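Local coordinates for protein cell divisionFtsK/SpoIIIE (Thermomonospora curvata, PDB 4NH0) that forms the cytoplasmic ATPase motor of a type VII (ESX) secretion system, binding the substrate EsxB and hydrolysing ATP weakly, probably through its first FtsK domain alone, at residues His591-Pro596 / Asp642-Asp646; Pro601-Leu607 / Ala864-Gly870; Val634-Arg639 / Tyr859-Ala864. One frame throughout, in Å; residues are numbered along the deposited sequence.

Contact 1: residues His591-Pro596 / Asp642-Asp646; sequences HQIWLP and DQRRD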
loop_
_atom_site.group_PDB
_atom_site.type_symbol
_atom_site.label_atom_id
_atom_site.label_comp_id
_atom_site.label_asym_id
_atom_site.label_seq_id
_atom_site.Cartn_x
_atom_site.Cartn_y
_atom_site.Cartn_z
ATOM N N HIS A 591 6.047 25.112 23.686
ATOM C CA HIS A 591 5.073 24.200 23.106
ATOM C C HIS A 591 5.133 24.277 21.587
ATOM O O HIS A 591 5.014 25.357 21.008
ATOM C CB HIS A 591 3.665 24.530 23.602
ATOM C CG HIS A 591 2.582 23.800 22.873
ATOM N ND1 HIS A 591 2.554 22.427 22.758
ATOM C CD2 HIS A 591 1.485 24.254 22.221
ATOM C CE1 HIS A 591 1.489 22.065 22.066
ATOM N NE2 HIS A 591 0.823 23.155 21.728
ATOM N N GLN A 592 5.322 23.131 20.945
ATOM C CA GLN A 592 5.441 23.081 19.493
ATOM C C GLN A 592 4.115 23.392 18.808
ATOM O O GLN A 592 3.136 22.667 18.973
ATOM C CB GLN A 592 5.951 21.709 19.047
ATOM C CG GLN A 592 7.330 21.361 19.576
ATOM C CD GLN A 592 8.409 22.277 19.037
ATOM O OE1 GLN A 592 8.315 22.773 17.914
ATOM N NE2 GLN A 592 9.442 22.510 19.838
ATOM N N ILE A 593 4.093 24.478 18.044
ATOM C CA ILE A 593 2.913 24.851 17.274
ATOM C C ILE A 593 3.059 24.345 15.847
ATOM O O ILE A 593 2.075 24.025 15.180
ATOM C CB ILE A 593 2.698 26.377 17.253
ATOM C CG1 ILE A 593 3.060 26.997 18.605
ATOM C CG2 ILE A 593 1.266 26.711 16.864
ATOM C CD1 ILE A 593 2.152 26.582 19.734
ATOM N N TRP A 594 4.305 24.271 15.392
ATOM C CA TRP A 594 4.614 23.858 14.030
ATOM C C TRP A 594 5.578 22.679 14.032
ATOM O O TRP A 594 6.663 22.753 14.605
ATOM C CB TRP A 594 5.205 25.031 13.247
ATOM C CG TRP A 594 5.719 24.676 11.888
ATOM C CD1 TRP A 594 6.978 24.253 11.573
ATOM C CD2 TRP A 594 4.994 24.731 10.655
ATOM N NE1 TRP A 594 7.078 24.032 10.221
ATOM C CE2 TRP A 594 5.873 24.320 9.635
ATOM C CE3 TRP A 594 3.685 25.084 10.316
ATOM C CZ2 TRP A 594 5.485 24.251 8.301
ATOM C CZ3 TRP A 594 3.303 25.017 8.991
ATOM C CH2 TRP A 594 4.199 24.603 7.999
ATOM N N LEU A 595 5.174 21.592 13.384
ATOM C CA LEU A 595 5.990 20.388 13.325
ATOM C C LEU A 595 6.540 20.167 11.921
ATOM O O LEU A 595 5.913 20.575 10.944
ATOM C CB LEU A 595 5.175 19.175 13.773
ATOM C CG LEU A 595 4.795 19.160 15.252
ATOM C CD1 LEU A 595 4.045 17.892 15.590
ATOM C CD2 LEU A 595 6.034 19.297 16.120
ATOM N N PRO A 596 7.723 19.534 11.822
ATOM C CA PRO A 596 8.362 19.172 10.552
ATOM C C PRO A 596 7.371 18.603 9.541
ATOM O O PRO A 596 6.810 17.531 9.764
ATOM C CB PRO A 596 9.387 18.123 10.976
ATOM C CG PRO A 596 9.799 18.572 12.335
ATOM C CD PRO A 596 8.568 19.168 12.974
ATOM N N ASP A 642 -4.158 19.495 15.190
ATOM C CA ASP A 642 -3.991 18.947 16.528
ATOM C C ASP A 642 -2.545 19.088 16.992
ATOM O O ASP A 642 -2.180 18.618 18.069
ATOM C CB ASP A 642 -4.425 17.482 16.561
ATOM C CG ASP A 642 -5.829 17.279 16.026
ATOM O OD1 ASP A 642 -6.786 17.323 16.826
ATOM O OD2 ASP A 642 -5.975 17.078 14.802
ATOM N N GLN A 643 -1.734 19.736 16.160
ATOM C CA GLN A 643 -0.335 20.024 16.467
ATOM C C GLN A 643 0.462 18.765 16.789
ATOM O O GLN A 643 1.336 18.779 17.655
ATOM C CB GLN A 643 -0.238 21.014 17.630
ATOM C CG GLN A 643 -0.878 22.361 17.345
ATOM C CD GLN A 643 -0.763 23.317 18.512
ATOM O OE1 GLN A 643 -0.257 22.960 19.576
ATOM N NE2 GLN A 643 -1.231 24.543 18.319
ATOM N N ARG A 644 0.155 17.680 16.087
ATOM C CA ARG A 644 0.880 16.431 16.270
ATOM C C ARG A 644 0.915 15.632 14.976
ATOM O O ARG A 644 0.291 16.006 13.985
ATOM C CB ARG A 644 0.251 15.594 17.384
ATOM C CG ARG A 644 -1.120 15.039 17.045
ATOM C CD ARG A 644 -1.654 14.164 18.164
ATOM N NE ARG A 644 -2.884 13.480 17.778
ATOM C CZ ARG A 644 -4.103 13.966 17.982
ATOM N NH1 ARG A 644 -4.258 15.143 18.572
ATOM N NH2 ARG A 644 -5.167 13.276 17.597
ATOM N N ARG A 645 1.658 14.532 14.992
ATOM C CA ARG A 645 1.706 13.626 13.855
ATOM C C ARG A 645 1.587 12.188 14.337
ATOM O O ARG A 645 2.451 11.691 15.057
ATOM C CB ARG A 645 2.996 13.818 13.058
ATOM C CG ARG A 645 3.095 15.153 12.341
ATOM C CD ARG A 645 4.519 15.411 11.888
ATOM N NE ARG A 645 5.469 14.618 12.660
ATOM C CZ ARG A 645 6.742 14.437 12.325
ATOM N NH1 ARG A 645 7.225 14.993 11.223
ATOM N NH2 ARG A 645 7.531 13.698 13.092
ATOM N N ASP A 646 0.540 11.506 13.908
ATOM C CA ASP A 646 0.258 10.176 14.389
ATOM C C ASP A 646 0.798 9.097 13.503
ATOM O O ASP A 646 0.844 9.254 12.296
ATOM C CB ASP A 646 -1.239 9.988 14.482
ATOM C CG ASP A 646 -1.873 10.946 15.408
ATOM O OD1 ASP A 646 -1.175 11.447 16.294
ATOM O OD2 ASP A 646 -3.073 11.194 15.257
#

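Contact 2: residues Pro601-Leu607 / Ala864-Gly870; sequences PPTLDEL and ALPRIDG. With ATP (adenosine-5'-triphosphate), chain G.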
loop_
_atom_site.group_PDB
_atom_site.type_symbol
_atom_site.label_atom_id
_atom_site.label_comp_id
_atom_site.label_asym_id
_atom_site.label_seq_id
_atom_site.Cartn_x
_atom_site.Cartn_y
_atom_site.Cartn_z
ATOM N N PRO A 601 10.739 10.294 5.101
ATOM C CA PRO A 601 9.913 9.175 5.564
ATOM C C PRO A 601 10.516 8.455 6.763
ATOM O O PRO A 601 11.737 8.436 6.912
ATOM C CB PRO A 601 9.868 8.252 4.345
ATOM C CG PRO A 601 11.140 8.533 3.630
ATOM C CD PRO A 601 11.379 10.005 3.806
ATOM N N PRO A 602 9.662 7.872 7.618
ATOM C CA PRO A 602 10.118 7.104 8.778
ATOM C C PRO A 602 10.425 5.658 8.416
ATOM O O PRO A 602 10.154 5.235 7.295
ATOM C CB PRO A 602 8.924 7.184 9.726
ATOM C CG PRO A 602 7.752 7.211 8.804
ATOM C CD PRO A 602 8.193 7.982 7.580
ATOM N N THR A 603 10.990 4.912 9.358
ATOM C CA THR A 603 11.213 3.487 9.162
ATOM C C THR A 603 10.347 2.706 10.141
ATOM O O THR A 603 9.741 3.288 11.038
ATOM C CB THR A 603 12.691 3.109 9.346
ATOM O OG1 THR A 603 13.132 3.517 10.646
ATOM C CG2 THR A 603 13.546 3.791 8.292
ATOM N N LEU A 604 10.286 1.392 9.967
ATOM C CA LEU A 604 9.406 0.564 10.784
ATOM C C LEU A 604 9.879 0.470 12.232
ATOM O O LEU A 604 9.064 0.363 13.147
ATOM C CB LEU A 604 9.277 -0.833 10.176
ATOM C CG LEU A 604 8.486 -0.883 8.868
ATOM C CD1 LEU A 604 8.288 -2.315 8.403
ATOM C CD2 LEU A 604 7.147 -0.181 9.028
ATOM N N ASP A 605 11.190 0.517 12.443
ATOM C CA ASP A 605 11.729 0.499 13.798
ATOM C C ASP A 605 11.469 1.833 14.491
ATOM O O ASP A 605 11.441 1.914 15.718
ATOM C CB ASP A 605 13.228 0.184 13.788
ATOM C CG ASP A 605 14.011 1.082 12.849
ATOM O OD1 ASP A 605 13.421 2.032 12.297
ATOM O OD2 ASP A 605 15.222 0.842 12.671
ATOM N N GLU A 606 11.280 2.874 13.688
ATOM C CA GLU A 606 11.001 4.209 14.202
ATOM C C GLU A 606 9.570 4.311 14.715
ATOM O O GLU A 606 9.282 5.070 15.641
ATOM C CB GLU A 606 11.242 5.259 13.115
ATOM C CG GLU A 606 12.341 6.256 13.433
ATOM C CD GLU A 606 12.677 7.147 12.254
ATOM O OE1 GLU A 606 11.748 7.758 11.684
ATOM O OE2 GLU A 606 13.869 7.236 11.893
ATOM N N LEU A 607 8.676 3.539 14.106
ATOM C CA LEU A 607 7.260 3.589 14.445
ATOM C C LEU A 607 6.863 2.451 15.378
ATOM O O LEU A 607 5.687 2.281 15.699
ATOM C CB LEU A 607 6.413 3.540 13.173
ATOM C CG LEU A 607 6.684 4.638 12.145
ATOM C CD1 LEU A 607 5.881 4.402 10.878
ATOM C CD2 LEU A 607 6.372 6.004 12.730
ATOM N N ALA A 864 5.976 4.760 5.515
ATOM C CA ALA A 864 7.285 4.443 6.065
ATOM C C ALA A 864 8.052 3.526 5.124
ATOM O O ALA A 864 7.510 3.053 4.128
ATOM C CB ALA A 864 7.147 3.801 7.434
ATOM N N LEU A 865 9.317 3.283 5.442
ATOM C CA LEU A 865 10.149 2.395 4.640
ATOM C C LEU A 865 10.294 1.044 5.329
ATOM O O LEU A 865 10.429 0.980 6.550
ATOM C CB LEU A 865 11.523 3.023 4.391
ATOM C CG LEU A 865 11.703 3.813 3.092
ATOM C CD1 LEU A 865 10.678 4.929 2.972
ATOM C CD2 LEU A 865 13.114 4.370 2.998
ATOM N N PRO A 866 10.272 -0.045 4.547
ATOM C CA PRO A 866 10.338 -1.398 5.107
ATOM C C PRO A 866 11.717 -1.730 5.665
ATOM O O PRO A 866 12.330 -2.711 5.246
ATOM C CB PRO A 866 10.009 -2.285 3.906
ATOM C CG PRO A 866 10.491 -1.506 2.738
ATOM C CD PRO A 866 10.244 -0.061 3.073
ATOM N N ARG A 867 12.195 -0.916 6.600
ATOM C CA ARG A 867 13.526 -1.089 7.164
ATOM C C ARG A 867 13.487 -1.115 8.686
ATOM O O ARG A 867 12.576 -0.562 9.303
ATOM C CB ARG A 867 14.457 0.031 6.690
ATOM C CG ARG A 867 14.319 0.381 5.219
ATOM C CD ARG A 867 15.292 1.474 4.811
ATOM N NE ARG A 867 16.679 1.061 4.989
ATOM C CZ ARG A 867 17.725 1.738 4.526
ATOM N NH1 ARG A 867 17.543 2.866 3.854
ATOM N NH2 ARG A 867 18.953 1.287 4.734
ATOM N N ILE A 868 14.479 -1.762 9.288
ATOM C CA ILE A 868 14.635 -1.752 10.737
ATOM C C ILE A 868 16.046 -1.308 11.102
ATOM O O ILE A 868 16.480 -1.460 12.244
ATOM C CB ILE A 868 14.349 -3.134 11.361
ATOM C CG1 ILE A 868 15.325 -4.182 10.826
ATOM C CG2 ILE A 868 12.914 -3.555 11.093
ATOM C CD1 ILE A 868 16.293 -4.705 11.864
ATOM N N ASP A 869 16.756 -0.755 10.124
ATOM C CA ASP A 869 18.121 -0.289 10.338
ATOM C C ASP A 869 18.150 1.130 10.896
ATOM O O ASP A 869 18.937 1.439 11.790
ATOM C CB ASP A 869 18.926 -0.364 9.036
ATOM C CG ASP A 869 18.204 0.268 7.858
ATOM O OD1 ASP A 869 17.384 1.186 8.070
ATOM O OD2 ASP A 869 18.462 -0.154 6.711
ATOM N N GLY A 870 17.288 1.990 10.365
ATOM C CA GLY A 870 17.220 3.368 10.815
ATOM C C GLY A 870 17.475 4.360 9.699
ATOM O O GLY A 870 17.046 5.512 9.772
HETATM P PG ATP G . 5.390 1.468 -10.729
HETATM O O1G ATP G . 4.064 2.162 -10.913
HETATM O O2G ATP G . 5.282 0.029 -10.290
HETATM O O3G ATP G . 6.373 1.697 -11.851
HETATM P PB ATP G . 5.279 2.228 -8.052
HETATM O O1B ATP G . 5.084 0.803 -7.602
HETATM O O2B ATP G . 4.092 3.146 -8.193
HETATM O O3B ATP G . 6.047 2.217 -9.465
HETATM P PA ATP G . 7.325 2.038 -6.175
HETATM O O1A ATP G . 6.611 1.593 -4.924
HETATM O O2A ATP G . 7.915 0.990 -7.085
HETATM O O3A ATP G . 6.316 2.934 -7.047
HETATM O "O5'" ATP G . 8.472 3.083 -5.756
HETATM C "C5'" ATP G . 9.170 3.837 -6.744
HETATM C "C4'" ATP G . 10.280 4.638 -6.075
HETATM O "O4'" ATP G . 9.722 5.583 -5.160
HETATM C "C3'" ATP G . 11.212 3.737 -5.282
HETATM O "O3'" ATP G . 12.501 3.690 -5.900
HETATM C "C2'" ATP G . 11.324 4.360 -3.905
HETATM O "O2'" ATP G . 12.688 4.685 -3.630
HETATM C "C1'" ATP G . 10.476 5.620 -3.947
HETATM N N9 ATP G . 9.554 5.638 -2.787
HETATM C C8 ATP G . 8.381 4.984 -2.711
HETATM N N7 ATP G . 7.772 5.202 -1.518
HETATM C C5 ATP G . 8.569 6.016 -0.803
HETATM C C6 ATP G . 8.527 6.639 0.541
HETATM N N6 ATP G . 7.485 6.428 1.378
HETATM N N1 ATP G . 9.565 7.423 0.901
HETATM C C2 ATP G . 10.607 7.640 0.078
HETATM N N3 ATP G . 10.712 7.107 -1.151
HETATM C C4 ATP G . 9.743 6.300 -1.642
#

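Contact 3: residues Val634-Arg639 / Tyr859-Ala864; sequences VGLVDR and YHFLTA. With ATP (adenosine-5'-triphosphate), chain G.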
loop_
_atom_site.group_PDB
_atom_site.type_symbol
_atom_site.label_atom_id
_atom_site.label_comp_id
_atom_site.label_asym_id
_atom_site.label_seq_id
_atom_site.Cartn_x
_atom_site.Cartn_y
_atom_site.Cartn_z
ATOM N N VAL A 634 1.898 1.512 9.231
ATOM C CA VAL A 634 2.279 1.703 7.837
ATOM C C VAL A 634 3.100 2.971 7.607
ATOM O O VAL A 634 4.116 2.936 6.914
ATOM C CB VAL A 634 1.029 1.726 6.933
ATOM C CG1 VAL A 634 1.268 2.560 5.688
ATOM C CG2 VAL A 634 0.625 0.308 6.564
ATOM N N GLY A 635 2.672 4.086 8.190
ATOM C CA GLY A 635 3.365 5.343 7.975
ATOM C C GLY A 635 3.159 6.376 9.062
ATOM O O GLY A 635 2.982 6.039 10.231
ATOM N N LEU A 636 3.188 7.644 8.667
ATOM C CA LEU A 636 3.040 8.750 9.604
ATOM C C LEU A 636 2.019 9.761 9.097
ATOM O O LEU A 636 2.230 10.405 8.072
ATOM C CB LEU A 636 4.386 9.434 9.839
ATOM C CG LEU A 636 4.429 10.493 10.939
ATOM C CD1 LEU A 636 4.197 9.856 12.299
ATOM C CD2 LEU A 636 5.750 11.242 10.912
ATOM N N VAL A 637 0.912 9.895 9.821
ATOM C CA VAL A 637 -0.151 10.815 9.436
ATOM C C VAL A 637 0.105 12.207 10.000
ATOM O O VAL A 637 0.512 12.350 11.151
ATOM C CB VAL A 637 -1.525 10.314 9.919
ATOM C CG1 VAL A 637 -2.634 11.238 9.440
ATOM C CG2 VAL A 637 -1.767 8.903 9.430
ATOM N N ASP A 638 -0.131 13.230 9.186
ATOM C CA ASP A 638 0.058 14.607 9.620
ATOM C C ASP A 638 -1.255 15.219 10.094
ATOM O O ASP A 638 -2.205 15.353 9.322
ATOM C CB ASP A 638 0.652 15.448 8.487
ATOM C CG ASP A 638 1.230 16.763 8.977
ATOM O OD1 ASP A 638 1.046 17.096 10.167
ATOM O OD2 ASP A 638 1.871 17.468 8.169
ATOM N N ARG A 639 -1.300 15.585 11.372
ATOM C CA ARG A 639 -2.445 16.290 11.935
ATOM C C ARG A 639 -2.016 17.652 12.467
ATOM O O ARG A 639 -1.845 17.824 13.673
ATOM C CB ARG A 639 -3.098 15.472 13.051
ATOM C CG ARG A 639 -3.908 14.283 12.562
ATOM C CD ARG A 639 -5.347 14.368 13.050
ATOM N NE ARG A 639 -5.722 13.248 13.906
ATOM C CZ ARG A 639 -6.970 12.978 14.276
ATOM N NH1 ARG A 639 -7.968 13.747 13.862
ATOM N NH2 ARG A 639 -7.224 11.938 15.058
ATOM N N TYR A 859 -6.540 12.892 5.733
ATOM C CA TYR A 859 -5.315 13.582 6.124
ATOM C C TYR A 859 -4.109 13.103 5.324
ATOM O O TYR A 859 -4.049 11.948 4.905
ATOM C CB TYR A 859 -5.058 13.396 7.619
ATOM C CG TYR A 859 -6.130 14.002 8.493
ATOM C CD1 TYR A 859 -6.780 15.169 8.118
ATOM C CD2 TYR A 859 -6.510 13.396 9.682
ATOM C CE1 TYR A 859 -7.766 15.724 8.908
ATOM C CE2 TYR A 859 -7.497 13.942 10.477
ATOM C CZ TYR A 859 -8.120 15.105 10.088
ATOM O OH TYR A 859 -9.102 15.654 10.878
ATOM N N HIS A 860 -3.149 13.998 5.119
ATOM C CA HIS A 860 -1.923 13.657 4.410
ATOM C C HIS A 860 -1.022 12.791 5.275
ATOM O O HIS A 860 -0.822 13.075 6.455
ATOM C CB HIS A 860 -1.175 14.921 3.981
ATOM C CG HIS A 860 -1.888 15.721 2.937
ATOM N ND1 HIS A 860 -2.049 15.279 1.642
ATOM C CD2 HIS A 860 -2.479 16.938 2.996
ATOM C CE1 HIS A 860 -2.711 16.187 0.948
ATOM N NE2 HIS A 860 -2.983 17.203 1.746
ATOM N N PHE A 861 -0.479 11.732 4.687
ATOM C CA PHE A 861 0.466 10.881 5.395
ATOM C C PHE A 861 1.631 10.509 4.492
ATOM O O PHE A 861 1.599 10.753 3.287
ATOM C CB PHE A 861 -0.224 9.620 5.925
ATOM C CG PHE A 861 -0.535 8.599 4.866
ATOM C CD1 PHE A 861 0.339 7.556 4.611
ATOM C CD2 PHE A 861 -1.708 8.673 4.137
ATOM C CE1 PHE A 861 0.055 6.615 3.643
ATOM C CE2 PHE A 861 -1.998 7.730 3.170
ATOM C CZ PHE A 861 -1.114 6.702 2.922
ATOM N N LEU A 862 2.658 9.912 5.084
ATOM C CA LEU A 862 3.841 9.505 4.343
ATOM C C LEU A 862 4.218 8.075 4.707
ATOM O O LEU A 862 4.553 7.788 5.856
ATOM C CB LEU A 862 5.002 10.459 4.626
ATOM C CG LEU A 862 6.295 10.255 3.838
ATOM C CD1 LEU A 862 6.024 10.321 2.348
ATOM C CD2 LEU A 862 7.318 11.301 4.238
ATOM N N THR A 863 4.152 7.181 3.725
ATOM C CA THR A 863 4.427 5.766 3.947
ATOM C C THR A 863 5.845 5.544 4.451
ATOM O O THR A 863 6.801 6.071 3.888
ATOM C CB THR A 863 4.230 4.941 2.663
ATOM O OG1 THR A 863 5.251 5.274 1.716
ATOM C CG2 THR A 863 2.874 5.225 2.054
ATOM N N ALA A 864 5.976 4.760 5.515
ATOM C CA ALA A 864 7.285 4.443 6.065
ATOM C C ALA A 864 8.052 3.526 5.124
ATOM O O ALA A 864 7.510 3.053 4.128
ATOM C CB ALA A 864 7.147 3.801 7.434
HETATM P PG ATP G . 5.390 1.468 -10.729
HETATM O O1G ATP G . 4.064 2.162 -10.913
HETATM O O2G ATP G . 5.282 0.029 -10.290
HETATM O O3G ATP G . 6.373 1.697 -11.851
HETATM P PB ATP G . 5.279 2.228 -8.052
HETATM O O1B ATP G . 5.084 0.803 -7.602
HETATM O O2B ATP G . 4.092 3.146 -8.193
HETATM O O3B ATP G . 6.047 2.217 -9.465
HETATM P PA ATP G . 7.325 2.038 -6.175
HETATM O O1A ATP G . 6.611 1.593 -4.924
HETATM O O2A ATP G . 7.915 0.990 -7.085
HETATM O O3A ATP G . 6.316 2.934 -7.047
HETATM O "O5'" ATP G . 8.472 3.083 -5.756
HETATM C "C5'" ATP G . 9.170 3.837 -6.744
HETATM C "C4'" ATP G . 10.280 4.638 -6.075
HETATM O "O4'" ATP G . 9.722 5.583 -5.160
HETATM C "C3'" ATP G . 11.212 3.737 -5.282
HETATM O "O3'" ATP G . 12.501 3.690 -5.900
HETATM C "C2'" ATP G . 11.324 4.360 -3.905
HETATM O "O2'" ATP G . 12.688 4.685 -3.630
HETATM C "C1'" ATP G . 10.476 5.620 -3.947
HETATM N N9 ATP G . 9.554 5.638 -2.787
HETATM C C8 ATP G . 8.381 4.984 -2.711
HETATM N N7 ATP G . 7.772 5.202 -1.518
HETATM C C5 ATP G . 8.569 6.016 -0.803
HETATM C C6 ATP G . 8.527 6.639 0.541
HETATM N N6 ATP G . 7.485 6.428 1.378
HETATM N N1 ATP G . 9.565 7.423 0.901
HETATM C C2 ATP G . 10.607 7.640 0.078
HETATM N N3 ATP G . 10.712 7.107 -1.151
HETATM C C4 ATP G . 9.743 6.300 -1.642
#

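Contact 1: residues His591-Pro596 / Asp642-Asp646
NE2 of His-591 donates to OE1 of Gln-643, one of two polar contacts that pin residues 591-596 to the turn and strand start at 642-646. The oxygen lies near the plane of the imidazole at its edge; the pair is modelled too close for its exact length to be trusted, and ring and amide are 40° apart. At the other end NH1 of Arg-645 donates to O of Pro-596 at 3.0 Å, with the carbonyl oxygen 24° out of the guanidinium plane. A bend at chi3 (-21°) carries the arginine's tip to it.

Van der Waals contacts fill the middle. CD1 of Leu-595 lies on backbone atoms, 3.5 Å from O of Gln-643 and 3.6 Å from CA of Arg-644. The extended Gln-643 side chain runs alongside Ile-593, pointing the same way, with CG2 of Ile-593 3.6 Å from NE2 of Gln-643. That NE2 donates in turn to Glu-383 on helix 371-394. With an alanine here, His-591 and Glu-383 would probably both lose this partner, and a gap is likely to open beside Ile-593.

Arg-644 turns away and salt-bridges Asp-646 through NE, with a longer ion pair to Asp-642 through NH1. Opposite Arg-639 the strand carries an extra residue, Gln-643 with Arg-644, a G1 beta bulge at the end of the hairpin 631-639/644-651, here set against the segment that also touches the first FtsK domain.

Contact 2: residues Pro601-Leu607 / Ala864-Gly870
Pro-601 and Leu-865 meet beside the adenine of the bound ATP. CG of Pro-601 lies 3.3 Å and CD1 of Leu-865 3.4 Å from N1 of the ATP, and the two side chains pack on each other as well, CB of Pro-601 to CD1 of Leu-865 at 3.7 Å. Together they form part of the wall of the nucleotide pocket around the base.

Behind this first shell, backbone bonds hold the two residues in place. N of Leu-865 donates to O of Pro-602 at 2.8 Å, within a single bridge between Thr-603 and Leu-865. N of Leu-604 makes two weak bonds, to O of Leu-865 and to O of Arg-867. The carbonyl of Leu-865 also receives N of Arg-867, closing an inverse gamma turn centred on Pro-866, so this oxygen helps to shape the bend. With CG of Leu-604 anti to its carbonyl carbon (chi1 -70°), the side chain reaches past these carbonyls until its CD1 comes 4.0 Å from CA of Pro-866.

Ala-864 is a small apolar seat: its CB touches CG of Pro-602 and CD1 of Leu-607, each at 3.7 Å. Farther along, Arg-867 is bent at chi3 (62°) and forms a salt bridge with Asp-869, while its NH1 forms a second salt bridge, with Asp-871.

Pro-866 and Ile-868 fit between helix 669-683, which begins within the P-loop, and helix 877-891; Leu-604 leans on the first of these helices, and Ala-864 leads out of strand 860-863.

Contact 3: residues Val634-Arg639 / Tyr859-Ala864
Backbone hydrogen bonds zip strand 634-639 to strand 860-863 in antiparallel fashion. Leu-636 and Leu-862 form a hydrogen-bonded pair, N to O at 3.1 Å in both directions. N of Asp-638 donates to O of His-860 at 2.8 Å, and N of Ala-864 reaches O of Val-634 at the far end. Gly-635 faces Thr-863 as a non-hydrogen-bonded pair, where a side chain would probably point toward the carbonyl oxygen of Leu-862.

Apolar contacts flank this ladder. Val-637 splits its branches: CG1, anti to the backbone N (chi1 -177°), meets CB of Tyr-859 at 3.7 Å and lies at the edge of that ring, whereas CG2 lies 3.9 Å from CB of Phe-861. The Phe-861 ring itself goes on to make an edge-to-face contact with Tyr-648.

Toward the Arg-639 end the two charged side chains go separate ways. Arg-639, bent at chi2 and chi3, brings CD within 3.4 Å of CE2 of Tyr-859, its guanidinium inclined 39° to the ring. The carboxylate of Asp-638 instead forms a salt bridge with Arg-375.

ATP is read at the inner end. The adenine N6 donates to OG1 of Thr-863 and, weakly, to the backbone O of the same residue, so that one threonine takes up the amino group twice. The C-terminal end of inner strand 860-863, in the P-loop ATPase sheet of the second FtsK domain, thus binds the adenine amino group.

In the fold
Contact 3 is the buried core pairing, contact 2 is partly buried and contact 1 lies at the surface. Contacts 1 and 3 hold neighbouring strands of one sheet: 631-639 lies between 644-651 and 860-863, and backbone hydrogen bonds pair Asp-646 with Val-637 and, probably, Arg-644 with Arg-639. Contacts 2 and 3 share Ala-864 and both reach ATP, one by apolar packing beside the base, the other by polar recognition of its amino group. Regular backbone pairing dominates contact 3, irregular backbone bonds and proline and leucine packing contact 2. Contact 1 depends instead on side-chain amide, imidazole and guanidinium groups, away from the nucleotide.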